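Local coordinates for protein catechol 1,2 dioxygenase (Acinetobacter radioresistens, PDB 2XSU) that probably catalyses the ring opening of catechol by molecular oxygen to cis,cis-muconate, using a bound ferric ion, at residues Gly102-Ile107 with Asp260-Thr265; Leu111-Ala116 with Asn178-Ile183; Val158-Ser163 with Ala193-Pro198; His225-Val230 with Thr239-Ile244. The protein carries 1 engineered substitution. One frame throughout, in Å; residues are numbered along the deposited sequence.

Contact 1: residues Gly102-Ile107 with Asp260-Thr265; sequences GTPRTI and DGLVAT
Leu-262 pushes its forked tip against Thr-103, Pro-104 and Thr-106, where the extended loop that follows helix 82-96 lies on the beta core of this intradiol dioxygenase, close to the start of strand 263-269. The contact is almost wholly apolar, and leucine suits it because its two methyls can touch two points along an extended chain. Leu-262 CD2 reaches one end of the run, 3.8 Å from Thr-103 CG2, whose side chain it crosses at a slant. Leu-262 CD1 reaches the other end, 3.8 Å from Thr-106 CG2, and there the two side chains run antiparallel alongside one another. Between them the Pro-104 carbonyl faces both branches, for Pro-104 O lies 3.8 Å from Leu-262 CD1 and equally far from CD2. That oxygen is also hydrogen-bonded to Thr-240 OG1, so it keeps a polar partner.

Each threonine splits its duties. In Thr-106 OG1 stands opposite the backbone N (chi1 -162°) and bonds to Ala-257 O, which leaves the methyl to pack on the leucine; Thr-103, with CG2 rather than OG1 opposite its backbone N, turns the methyl to the leucine and hydrogen-bonds through OG1 to Glu-292 N. Arg-105, between the two, heads the other way and forms salt bridges with Asp-91 and Asp-94 of helix 82-96. Gly-261 takes a positive phi of 100°, a conformation that suits a residue without a side chain and lets the chain turn close beside the proline ring. That ring flanks the leucine, Pro-104 CD lying 4.1 Å from Leu-262 CD2, while Pro-104 CG rests 3.9 Å from Asp-260 O.

Contact 2: residues Leu111-Ala116 with Asn178-Ile183; sequences LYVAGA and NLRRTI
The guanidinium group of Arg-180 grips one backbone oxygen, Leu-111 O, with both terminal nitrogens: NH1 at 2.8 Å and NH2 at 2.9 Å. Both donors lie in the plane of the carbonyl, although the oxygen is tilted about 18° from the guanidinium plane, and sharing one acceptor leaves each bond bent. Val-113 covers one face of the group, its CG2 standing 3.6 Å above the plane and over the centre. A valine suits this place because a methyl can lie flat against the planar cation while the chain beside it offers polar atoms: a water at the guanidinium edge accepts from Arg-180 NH1 (2.9 Å) and donates to Val-113 O (2.8 Å).

Further along, Ala-116 is small enough to bring its CB to 3.6 Å from Arg-180 O, and a second water joins Ala-116 O to Thr-182 OG1. The arginine chain is extended from CG to NE, which gives it the reach to cross to Leu-111. In the next shell Ser-168 O takes another bond from Arg-180 NH2, and Arg-181 NH1 donates to Arg-180 O from above its carbonyl plane. The Leu-111 side chain packs on the iron ligand Tyr-167. The short, weakly bonded strand 113-114 runs parallel to 310-311 near the C terminus, whereas strand 180-184 belongs to the large mixed sheet, antiparallel to 155-159 and parallel to 118-120.

Contact 3: residues Val158-Ser163 with Ala193-Pro198; sequences VWHANS and ALTTMP
Ala-161 and Pro-198 bring the two backbones closest, with CA atoms 5.2 Å apart, just where the chain has run out of strand 155-159 and of strand 190-196. The two strands are not sheet partners, and the join is made by what follows or projects from them. A CA-H...O contact links the backbones directly, Pro-198 CA lying 3.5 Å from Ala-161 O.

His-160 bridges the two segments. Its CG sits between the backbone N and the carbonyl carbon (chi1 71°), which aims the imidazole at the other segment, and both ring nitrogens are engaged. His-160 NE2 meets Thr-195 OG1 at 2.7 Å with the hydroxyl at the ring edge; either partner could be the donor. His-160 ND1 donates to Ala-161 O at 2.8 Å, with the oxygen in the ring plane but the donor well above the carbonyl plane. Held at two points, the ring can hardly rotate, and histidine suits a buried place that needs two polar handles on one flat group. Pro-198 lies over one face, its CD 4.2 Å above the plane and shifted toward the rim.

A water adds a further tie: it donates to Ala-161 O (3.0 Å), is hydrogen-bonded to Thr-196 OG1 (2.7 Å) and reaches Met-197 O weakly. The Ala-161 side chain is about 4 Å from those of Tyr-167 and Tyr-201. The contact thus lies next to the iron site, bordering the two tyrosine ligands of the non-haem iron typical of an intradiol dioxygenase, Tyr-201 following shortly after Pro-198.

Contact 4: residues His225-Val230 with Thr239-Ile244; sequences HVHYFV and TTQFNI. With FE (Fe (III) ion), chain B.
His-225 and His-227, the one packed beside Asn-243 and the other paired with Gln-241, both bind the same ferric ion, so that alternate residues of a single strand bring their NE2 atoms within 3.1 Å of each other. His-225 NE2 and His-227 NE2 are each 2.1 Å from the iron; a water, Tyr-167 and Tyr-201 complete the five ligands, the two-histidine, two-tyrosine set of the intradiol dioxygenases. His-225 ND1 bonds to Pro-223 O, while His-227 ND1 donates to a water (2.8 Å) that in turn donates to Thr-240 O, and Trp-159 stacks on the His-227 ring. These second-shell bonds probably fix how the imidazoles face the metal.

The two strands form a twisted antiparallel beta hairpin, their directions 154° apart. Val-226 with Phe-242 and Tyr-228 with Thr-240 are its hydrogen-bonded pairs, and His-227 with Gln-241 is a non-hydrogen-bonded one. On the face away from the iron Val-226, Tyr-228 and Phe-242 pack together, with the Thr-240 methyl on Tyr-228 CB. Val-226 CB sits over the Phe-242 ring, 4.0 Å from its centroid, in a CH-pi contact. Tyr-228 meets the same ring, neither over the other's face, planes 55° apart, its OH 3.4 Å from Phe-242 CE2 at the ring edge and bonded to Tyr-191 OH. On the iron-side face Thr-239 OG1 lies 3.3 Å from Phe-229 CE1, in the plane of the phenyl ring.

Overall arrangement
From the N-terminal side, the loop after helix 82-96 opens contact 1, the widest closure, which is completed only at 260-265 and encloses the other three. Contact 2 opens next at 111-116 and closes at 178-183. Contact 3 starts at 158-163, before that closure, and ends at 193-198, so contacts 2 and 3 cross; strands 155-159 and 180-184 join them side by side in the sheet. Contact 4 follows in series as a short hairpin. Its strand 221-231 pairs with 155-159 of contact 3, and its strand 238-244 with 263-269 of contact 1. Together they tie the incoming loop, the mixed sheet and the surroundings of the iron into one unit.

Contact 1: residues Gly102-Ile107 with Asp260-Thr265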
loop_
_atom_site.group_PDB
_atom_site.type_symbol
_atom_site.label_atom_id
_atom_site.label_comp_id
_atom_site.label_asym_id
_atom_site.label_seq_id
_atom_site.Cartn_x
_atom_site.Cartn_y
_atom_site.Cartn_z
ATOM N N GLY A 102 25.588 21.780 13.755
ATOM C CA GLY A 102 24.646 21.954 12.690
ATOM C C GLY A 102 23.230 22.137 13.201
ATOM O O GLY A 102 22.833 21.635 14.269
ATOM N N THR A 103 22.454 22.864 12.419
ATOM C CA THR A 103 21.031 22.982 12.707
ATOM C C THR A 103 20.428 21.561 12.663
ATOM O O THR A 103 20.748 20.791 11.741
ATOM C CB THR A 103 20.398 23.905 11.663
ATOM O OG1 THR A 103 21.008 25.201 11.783
ATOM C CG2 THR A 103 18.888 24.062 11.924
ATOM N N PRO A 104 19.580 21.187 13.657
ATOM C CA PRO A 104 18.986 19.836 13.658
ATOM C C PRO A 104 18.101 19.565 12.431
ATOM O O PRO A 104 17.448 20.479 11.919
ATOM C CB PRO A 104 18.086 19.842 14.912
ATOM C CG PRO A 104 18.644 20.873 15.780
ATOM C CD PRO A 104 19.185 21.933 14.861
ATOM N N ARG A 105 18.071 18.313 11.997
ATOM C CA ARG A 105 17.141 17.858 10.966
ATOM C C ARG A 105 15.752 17.569 11.508
ATOM O O ARG A 105 15.593 17.246 12.687
ATOM C CB ARG A 105 17.688 16.597 10.283
ATOM C CG ARG A 105 17.803 15.395 11.236
ATOM C CD ARG A 105 17.939 14.036 10.532
ATOM N NE ARG A 105 19.024 13.951 9.565
ATOM C CZ ARG A 105 20.297 13.629 9.814
ATOM N NH1 ARG A 105 20.761 13.402 11.042
ATOM N NH2 ARG A 105 21.141 13.566 8.785
ATOM N N THR A 106 14.753 17.688 10.644
ATOM C CA THR A 106 13.463 17.059 10.913
ATOM C C THR A 106 12.775 16.639 9.614
ATOM O O THR A 106 13.415 16.665 8.538
ATOM C CB THR A 106 12.588 17.885 11.891
ATOM O OG1 THR A 106 11.573 17.027 12.427
ATOM C CG2 THR A 106 11.971 19.134 11.218
ATOM N N ILE A 107 11.519 16.208 9.707
ATOM C CA ILE A 107 10.899 15.534 8.555
ATOM C C ILE A 107 10.638 16.457 7.377
ATOM O O ILE A 107 10.367 17.678 7.563
ATOM C CB ILE A 107 9.617 14.789 8.941
ATOM C CG1 ILE A 107 8.482 15.770 9.239
ATOM C CG2 ILE A 107 9.919 13.847 10.126
ATOM C CD1 ILE A 107 7.099 15.040 9.486
ATOM N N ASP A 260 13.685 20.762 19.942
ATOM C CA ASP A 260 14.484 21.850 20.477
ATOM C C ASP A 260 15.485 22.314 19.415
ATOM O O ASP A 260 16.132 21.516 18.720
ATOM C CB ASP A 260 15.250 21.383 21.730
ATOM C CG ASP A 260 14.340 21.097 22.918
ATOM O OD1 ASP A 260 13.171 21.566 22.953
ATOM O OD2 ASP A 260 14.814 20.389 23.850
ATOM N N GLY A 261 15.592 23.615 19.281
ATOM C CA GLY A 261 16.474 24.198 18.303
ATOM C C GLY A 261 15.714 24.632 17.077
ATOM O O GLY A 261 16.234 25.432 16.290
ATOM N N LEU A 262 14.479 24.129 16.914
ATOM C CA LEU A 262 13.690 24.441 15.720
ATOM C C LEU A 262 12.398 25.161 16.061
ATOM O O LEU A 262 11.454 25.153 15.261
ATOM C CB LEU A 262 13.366 23.173 14.917
ATOM C CG LEU A 262 14.577 22.362 14.436
ATOM C CD1 LEU A 262 14.069 21.182 13.590
ATOM C CD2 LEU A 262 15.542 23.242 13.624
ATOM N N VAL A 263 12.326 25.762 17.252
ATOM C CA VAL A 263 11.151 26.591 17.592
ATOM C C VAL A 263 11.559 28.064 17.530
ATOM O O VAL A 263 12.522 28.489 18.186
ATOM C CB VAL A 263 10.593 26.242 18.986
ATOM C CG1 VAL A 263 9.334 27.064 19.273
ATOM C CG2 VAL A 263 10.276 24.702 19.058
ATOM N N ALA A 264 10.840 28.822 16.719
ATOM C CA ALA A 264 11.077 30.240 16.545
ATOM C C ALA A 264 9.941 31.069 17.140
ATOM O O ALA A 264 8.778 30.660 17.152
ATOM C CB ALA A 264 11.226 30.560 15.044
ATOM N N THR A 265 10.296 32.247 17.643
ATOM C CA THR A 265 9.321 33.208 18.154
ATOM C C THR A 265 9.059 34.282 17.100
ATOM O O THR A 265 10.006 34.896 16.568
ATOM C CB THR A 265 9.851 33.839 19.461
ATOM O OG1 THR A 265 10.003 32.807 20.448
ATOM C CG2 THR A 265 8.880 34.876 19.995
#

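Contact 2: residues Leu111-Ala116 with Asn178-Ile183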
loop_
_atom_site.group_PDB
_atom_site.type_symbol
_atom_site.label_atom_id
_atom_site.label_comp_id
_atom_site.label_asym_id
_atom_site.label_seq_id
_atom_site.Cartn_x
_atom_site.Cartn_y
_atom_site.Cartn_z
ATOM N N LEU A 111 5.036 17.175 0.777
ATOM C CA LEU A 111 4.484 18.247 -0.089
ATOM C C LEU A 111 5.535 19.147 -0.769
ATOM O O LEU A 111 5.201 20.240 -1.284
ATOM C CB LEU A 111 3.456 19.088 0.688
ATOM C CG LEU A 111 2.324 18.286 1.336
ATOM C CD1 LEU A 111 1.398 19.228 2.143
ATOM C CD2 LEU A 111 1.540 17.462 0.308
ATOM N N TYR A 112 6.792 18.713 -0.812
ATOM C CA TYR A 112 7.775 19.427 -1.635
ATOM C C TYR A 112 7.442 19.360 -3.118
ATOM O O TYR A 112 6.982 18.319 -3.610
ATOM C CB TYR A 112 9.191 18.892 -1.390
ATOM C CG TYR A 112 10.256 19.547 -2.253
ATOM C CD1 TYR A 112 10.765 20.817 -1.945
ATOM C CD2 TYR A 112 10.764 18.884 -3.375
ATOM C CE1 TYR A 112 11.753 21.410 -2.741
ATOM C CE2 TYR A 112 11.757 19.445 -4.170
ATOM C CZ TYR A 112 12.260 20.702 -3.857
ATOM O OH TYR A 112 13.250 21.262 -4.646
ATOM N N VAL A 113 7.659 20.482 -3.815
ATOM C CA VAL A 113 7.543 20.520 -5.297
ATOM C C VAL A 113 8.825 21.146 -5.898
ATOM O O VAL A 113 9.178 22.266 -5.564
ATOM C CB VAL A 113 6.266 21.265 -5.769
ATOM C CG1 VAL A 113 6.192 21.231 -7.335
ATOM C CG2 VAL A 113 5.006 20.672 -5.127
ATOM N N ALA A 114 9.513 20.441 -6.813
ATOM C CA ALA A 114 10.718 20.961 -7.449
ATOM C C ALA A 114 10.334 21.927 -8.576
ATOM O O ALA A 114 9.271 21.773 -9.161
ATOM C CB ALA A 114 11.562 19.806 -8.008
ATOM N N GLY A 115 11.194 22.911 -8.815
ATOM C CA GLY A 115 11.035 23.902 -9.906
ATOM C C GLY A 115 10.653 25.317 -9.490
ATOM O O GLY A 115 10.287 26.137 -10.347
ATOM N N ALA A 116 10.747 25.623 -8.191
ATOM C CA ALA A 116 10.283 26.929 -7.702
ATOM C C ALA A 116 11.151 28.079 -8.212
ATOM O O ALA A 116 12.345 27.890 -8.514
ATOM C CB ALA A 116 10.234 26.933 -6.151
ATOM N N ASN A 178 2.928 29.196 -5.514
ATOM C CA ASN A 178 2.634 30.142 -4.428
ATOM C C ASN A 178 3.258 29.596 -3.123
ATOM O O ASN A 178 3.145 28.397 -2.821
ATOM C CB ASN A 178 1.142 30.359 -4.266
ATOM C CG ASN A 178 0.819 31.593 -3.422
ATOM O OD1 ASN A 178 1.431 32.652 -3.602
ATOM N ND2 ASN A 178 -0.142 31.460 -2.511
ATOM N N LEU A 179 3.928 30.474 -2.380
ATOM C CA LEU A 179 4.591 30.129 -1.101
ATOM C C LEU A 179 5.662 29.037 -1.232
ATOM O O LEU A 179 5.892 28.274 -0.289
ATOM C CB LEU A 179 3.529 29.778 -0.024
ATOM C CG LEU A 179 2.382 30.805 0.076
ATOM C CD1 LEU A 179 1.298 30.326 1.048
ATOM C CD2 LEU A 179 2.914 32.187 0.528
ATOM N N ARG A 180 6.326 29.000 -2.389
ATOM C CA ARG A 180 7.479 28.118 -2.614
ATOM C C ARG A 180 8.550 28.911 -3.345
ATOM O O ARG A 180 8.310 29.422 -4.443
ATOM C CB ARG A 180 7.054 26.913 -3.482
ATOM C CG ARG A 180 5.912 26.072 -2.906
ATOM C CD ARG A 180 5.472 25.005 -3.920
ATOM N NE ARG A 180 4.392 24.184 -3.401
ATOM C CZ ARG A 180 4.561 23.152 -2.574
ATOM N NH1 ARG A 180 5.792 22.817 -2.177
ATOM N NH2 ARG A 180 3.500 22.484 -2.147
ATOM N N ARG A 181 9.740 29.004 -2.768
ATOM C CA ARG A 181 10.847 29.770 -3.362
ATOM C C ARG A 181 12.200 29.131 -3.082
ATOM O O ARG A 181 12.395 28.463 -2.044
ATOM C CB ARG A 181 10.873 31.209 -2.859
ATOM C CG ARG A 181 9.665 32.074 -3.223
ATOM C CD ARG A 181 9.559 32.344 -4.737
ATOM N NE ARG A 181 8.461 33.293 -4.969
ATOM C CZ ARG A 181 7.201 32.961 -5.197
ATOM N NH1 ARG A 181 6.840 31.685 -5.271
ATOM N NH2 ARG A 181 6.268 33.915 -5.375
ATOM N N THR A 182 13.155 29.399 -3.974
ATOM C CA THR A 182 14.549 29.103 -3.727
ATOM C C THR A 182 15.269 30.436 -3.660
ATOM O O THR A 182 15.170 31.240 -4.610
ATOM C CB THR A 182 15.153 28.260 -4.873
ATOM O OG1 THR A 182 14.477 27.001 -4.916
ATOM C CG2 THR A 182 16.666 28.046 -4.674
ATOM N N ILE A 183 15.994 30.641 -2.571
ATOM C CA ILE A 183 16.759 31.886 -2.336
ATOM C C ILE A 183 18.243 31.526 -2.195
ATOM O O ILE A 183 18.621 30.724 -1.346
ATOM C CB ILE A 183 16.312 32.650 -1.058
ATOM C CG1 ILE A 183 14.811 32.890 -1.037
ATOM C CG2 ILE A 183 17.047 34.009 -0.967
ATOM C CD1 ILE A 183 14.280 33.380 0.333
HETATM O O HOH W 1 8.449 23.546 -3.143
HETATM O O HOH W 2 14.198 26.141 -7.489
#

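Contact 3: residues Val158-Ser163 with Ala193-Pro198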
loop_
_atom_site.group_PDB
_atom_site.type_symbol
_atom_site.label_atom_id
_atom_site.label_comp_id
_atom_site.label_asym_id
_atom_site.label_seq_id
_atom_site.Cartn_x
_atom_site.Cartn_y
_atom_site.Cartn_z
ATOM N N VAL A 158 12.458 27.061 0.504
ATOM C CA VAL A 158 11.384 27.176 1.520
ATOM C C VAL A 158 10.018 26.913 0.906
ATOM O O VAL A 158 9.740 27.289 -0.254
ATOM C CB VAL A 158 11.421 28.555 2.255
ATOM C CG1 VAL A 158 12.569 28.596 3.251
ATOM C CG2 VAL A 158 11.596 29.678 1.256
ATOM N N TRP A 159 9.174 26.213 1.659
ATOM C CA TRP A 159 7.773 26.067 1.285
ATOM C C TRP A 159 6.902 26.003 2.528
ATOM O O TRP A 159 7.326 25.487 3.568
ATOM C CB TRP A 159 7.551 24.864 0.318
ATOM C CG TRP A 159 7.793 23.422 0.877
ATOM C CD1 TRP A 159 6.831 22.503 1.188
ATOM C CD2 TRP A 159 9.067 22.772 1.101
ATOM N NE1 TRP A 159 7.428 21.323 1.624
ATOM C CE2 TRP A 159 8.791 21.459 1.574
ATOM C CE3 TRP A 159 10.404 23.181 0.976
ATOM C CZ2 TRP A 159 9.819 20.550 1.935
ATOM C CZ3 TRP A 159 11.435 22.290 1.323
ATOM C CH2 TRP A 159 11.126 20.968 1.801
ATOM N N HIS A 160 5.690 26.532 2.422
ATOM C CA HIS A 160 4.764 26.535 3.575
ATOM C C HIS A 160 3.305 26.742 3.130
ATOM O O HIS A 160 3.042 27.054 1.944
ATOM C CB HIS A 160 5.209 27.563 4.641
ATOM C CG HIS A 160 5.022 29.006 4.263
ATOM N ND1 HIS A 160 3.788 29.637 4.258
ATOM C CD2 HIS A 160 5.936 29.957 3.945
ATOM C CE1 HIS A 160 3.958 30.912 3.926
ATOM N NE2 HIS A 160 5.251 31.134 3.748
ATOM N N ALA A 161 2.396 26.557 4.085
ATOM C CA ALA A 161 0.946 26.684 3.882
ATOM C C ALA A 161 0.438 28.125 3.862
ATOM O O ALA A 161 1.042 29.061 4.468
ATOM C CB ALA A 161 0.188 25.887 4.946
ATOM N N ASN A 162 -0.685 28.292 3.173
ATOM C CA ASN A 162 -1.395 29.590 3.173
ATOM C C ASN A 162 -2.246 29.808 4.434
ATOM O O ASN A 162 -2.138 29.038 5.409
ATOM C CB ASN A 162 -2.197 29.793 1.861
ATOM C CG ASN A 162 -3.498 28.998 1.820
ATOM O OD1 ASN A 162 -3.846 28.226 2.730
ATOM N ND2 ASN A 162 -4.248 29.211 0.732
ATOM N N SER A 163 -3.090 30.846 4.414
ATOM C CA SER A 163 -3.866 31.230 5.614
ATOM C C SER A 163 -4.941 30.223 6.012
ATOM O O SER A 163 -5.476 30.314 7.127
ATOM C CB SER A 163 -4.505 32.611 5.445
ATOM O OG SER A 163 -5.688 32.535 4.684
ATOM N N ALA A 193 13.079 36.294 3.232
ATOM C CA ALA A 193 11.825 35.978 2.616
ATOM C C ALA A 193 10.711 36.881 3.142
ATOM O O ALA A 193 10.469 36.965 4.345
ATOM C CB ALA A 193 11.461 34.498 2.856
ATOM N N LEU A 194 10.018 37.530 2.221
ATOM C CA LEU A 194 8.786 38.272 2.529
ATOM C C LEU A 194 7.592 37.392 2.165
ATOM O O LEU A 194 7.408 36.968 1.018
ATOM C CB LEU A 194 8.761 39.627 1.771
ATOM C CG LEU A 194 7.449 40.437 1.859
ATOM C CD1 LEU A 194 7.084 40.826 3.296
ATOM C CD2 LEU A 194 7.539 41.689 0.942
ATOM N N THR A 195 6.775 37.069 3.169
ATOM C CA THR A 195 5.713 36.085 2.957
ATOM C C THR A 195 4.507 36.371 3.861
ATOM O O THR A 195 4.290 37.536 4.260
ATOM C CB THR A 195 6.297 34.637 3.138
ATOM O OG1 THR A 195 5.357 33.669 2.691
ATOM C CG2 THR A 195 6.746 34.356 4.576
ATOM N N THR A 196 3.722 35.328 4.138
ATOM C CA THR A 196 2.564 35.425 5.029
ATOM C C THR A 196 2.672 34.371 6.119
ATOM O O THR A 196 3.402 33.378 5.953
ATOM C CB THR A 196 1.236 35.276 4.287
ATOM O OG1 THR A 196 1.231 34.078 3.488
ATOM C CG2 THR A 196 1.021 36.482 3.370
ATOM N N MET A 197 2.019 34.625 7.256
ATOM C CA MET A 197 2.070 33.684 8.392
ATOM C C MET A 197 1.395 32.360 8.047
ATOM O O MET A 197 0.219 32.369 7.729
ATOM C CB MET A 197 1.341 34.306 9.593
ATOM C CG MET A 197 2.152 35.316 10.404
ATOM S SD MET A 197 3.604 34.629 11.229
ATOM C CE MET A 197 3.154 32.849 11.344
ATOM N N PRO A 198 2.137 31.220 8.072
ATOM C CA PRO A 198 1.441 29.946 7.874
ATOM C C PRO A 198 0.563 29.582 9.060
ATOM O O PRO A 198 0.873 29.930 10.199
ATOM C CB PRO A 198 2.585 28.937 7.767
ATOM C CG PRO A 198 3.660 29.503 8.587
ATOM C CD PRO A 198 3.572 31.024 8.332
HETATM O O HOH W 3 0.361 31.905 4.905
#

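Contact 4: residues His225-Val230 with Thr239-Ile244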
loop_
_atom_site.group_PDB
_atom_site.type_symbol
_atom_site.label_atom_id
_atom_site.label_comp_id
_atom_site.label_asym_id
_atom_site.label_seq_id
_atom_site.Cartn_x
_atom_site.Cartn_y
_atom_site.Cartn_z
ATOM N N HIS A 225 4.328 25.849 10.578
ATOM C CA HIS A 225 5.755 25.583 10.319
ATOM C C HIS A 225 6.130 26.040 8.903
ATOM O O HIS A 225 5.270 26.212 8.034
ATOM C CB HIS A 225 6.070 24.063 10.445
ATOM C CG HIS A 225 5.258 23.197 9.517
ATOM N ND1 HIS A 225 3.977 22.773 9.823
ATOM C CD2 HIS A 225 5.537 22.691 8.283
ATOM C CE1 HIS A 225 3.503 22.044 8.824
ATOM N NE2 HIS A 225 4.428 21.968 7.878
ATOM N N VAL A 226 7.425 26.248 8.699
ATOM C CA VAL A 226 7.976 26.516 7.362
ATOM C C VAL A 226 9.063 25.472 7.099
ATOM O O VAL A 226 9.954 25.247 7.940
ATOM C CB VAL A 226 8.575 27.962 7.295
ATOM C CG1 VAL A 226 9.286 28.210 5.936
ATOM C CG2 VAL A 226 7.461 29.020 7.533
ATOM N N HIS A 227 8.991 24.826 5.931
ATOM C CA HIS A 227 9.946 23.787 5.555
ATOM C C HIS A 227 11.196 24.386 4.915
ATOM O O HIS A 227 11.099 25.385 4.189
ATOM C CB HIS A 227 9.278 22.907 4.475
ATOM C CG HIS A 227 8.134 22.085 4.967
ATOM N ND1 HIS A 227 8.327 20.860 5.565
ATOM C CD2 HIS A 227 6.782 22.267 4.913
ATOM C CE1 HIS A 227 7.150 20.330 5.879
ATOM N NE2 HIS A 227 6.198 21.175 5.523
ATOM N N TYR A 228 12.340 23.716 5.104
ATOM C CA TYR A 228 13.615 24.097 4.492
ATOM C C TYR A 228 14.375 22.906 3.922
ATOM O O TYR A 228 14.511 21.885 4.596
ATOM C CB TYR A 228 14.541 24.701 5.549
ATOM C CG TYR A 228 14.264 26.101 5.978
ATOM C CD1 TYR A 228 13.152 26.401 6.773
ATOM C CD2 TYR A 228 15.157 27.146 5.644
ATOM C CE1 TYR A 228 12.904 27.710 7.182
ATOM C CE2 TYR A 228 14.924 28.463 6.077
ATOM C CZ TYR A 228 13.787 28.724 6.849
ATOM O OH TYR A 228 13.512 29.989 7.276
ATOM N N PHE A 229 14.881 23.048 2.687
ATOM C CA PHE A 229 16.119 22.343 2.277
ATOM C C PHE A 229 17.228 23.394 2.218
ATOM O O PHE A 229 17.023 24.463 1.627
ATOM C CB PHE A 229 16.046 21.750 0.859
ATOM C CG PHE A 229 15.166 20.538 0.693
ATOM C CD1 PHE A 229 15.245 19.447 1.576
ATOM C CD2 PHE A 229 14.291 20.448 -0.396
ATOM C CE1 PHE A 229 14.445 18.304 1.394
ATOM C CE2 PHE A 229 13.507 19.314 -0.584
ATOM C CZ PHE A 229 13.570 18.239 0.319
ATOM N N VAL A 230 18.399 23.110 2.795
ATOM C CA VAL A 230 19.552 24.017 2.661
ATOM C C VAL A 230 20.721 23.199 2.135
ATOM O O VAL A 230 21.042 22.154 2.672
ATOM C CB VAL A 230 19.906 24.753 3.976
ATOM C CG1 VAL A 230 21.019 25.838 3.715
ATOM C CG2 VAL A 230 18.641 25.425 4.594
ATOM N N THR A 239 17.711 18.920 5.725
ATOM C CA THR A 239 16.247 18.952 5.650
ATOM C C THR A 239 15.758 19.367 7.026
ATOM O O THR A 239 16.040 18.698 8.021
ATOM C CB THR A 239 15.654 17.571 5.291
ATOM O OG1 THR A 239 16.147 17.153 4.006
ATOM C CG2 THR A 239 14.083 17.628 5.270
ATOM N N THR A 240 15.062 20.503 7.112
ATOM C CA THR A 240 14.622 20.986 8.434
ATOM C C THR A 240 13.339 21.818 8.345
ATOM O O THR A 240 12.693 21.844 7.300
ATOM C CB THR A 240 15.779 21.737 9.166
ATOM O OG1 THR A 240 15.461 21.892 10.564
ATOM C CG2 THR A 240 16.040 23.073 8.510
ATOM N N GLN A 241 12.924 22.390 9.480
ATOM C CA GLN A 241 11.822 23.355 9.521
ATOM C C GLN A 241 12.010 24.273 10.720
ATOM O O GLN A 241 12.852 24.015 11.568
ATOM C CB GLN A 241 10.476 22.665 9.654
ATOM C CG GLN A 241 10.181 22.090 11.001
ATOM C CD GLN A 241 8.859 21.343 11.034
ATOM O OE1 GLN A 241 8.240 21.081 9.984
ATOM N NE2 GLN A 241 8.429 20.988 12.241
ATOM N N PHE A 242 11.208 25.332 10.781
ATOM C CA PHE A 242 10.942 25.914 12.095
ATOM C C PHE A 242 9.463 25.839 12.398
ATOM O O PHE A 242 8.620 25.821 11.473
ATOM C CB PHE A 242 11.497 27.358 12.292
ATOM C CG PHE A 242 10.863 28.420 11.436
ATOM C CD1 PHE A 242 9.594 28.933 11.727
ATOM C CD2 PHE A 242 11.552 28.970 10.343
ATOM C CE1 PHE A 242 8.987 29.919 10.923
ATOM C CE2 PHE A 242 10.968 29.975 9.543
ATOM C CZ PHE A 242 9.683 30.447 9.819
ATOM N N ASN A 243 9.156 25.722 13.696
ATOM C CA ASN A 243 7.800 25.858 14.208
ATOM C C ASN A 243 7.724 27.188 14.915
ATOM O O ASN A 243 8.759 27.848 15.129
ATOM C CB ASN A 243 7.505 24.771 15.225
ATOM C CG ASN A 243 7.329 23.442 14.596
ATOM O OD1 ASN A 243 6.311 23.185 13.936
ATOM N ND2 ASN A 243 8.327 22.583 14.750
ATOM N N ILE A 244 6.492 27.620 15.184
ATOM C CA ILE A 244 6.279 28.954 15.755
ATOM C C ILE A 244 5.723 28.813 17.150
ATOM O O ILE A 244 4.701 28.127 17.365
ATOM C CB ILE A 244 5.341 29.780 14.846
ATOM C CG1 ILE A 244 5.983 29.948 13.460
ATOM C CG2 ILE A 244 5.044 31.158 15.487
ATOM C CD1 ILE A 244 5.128 30.628 12.441
HETATM FE FE FE B . 4.160 21.085 5.961
HETATM O O HOH W 4 10.947 19.980 6.026
HETATM O O HOH W 5 3.955 19.128 5.107
#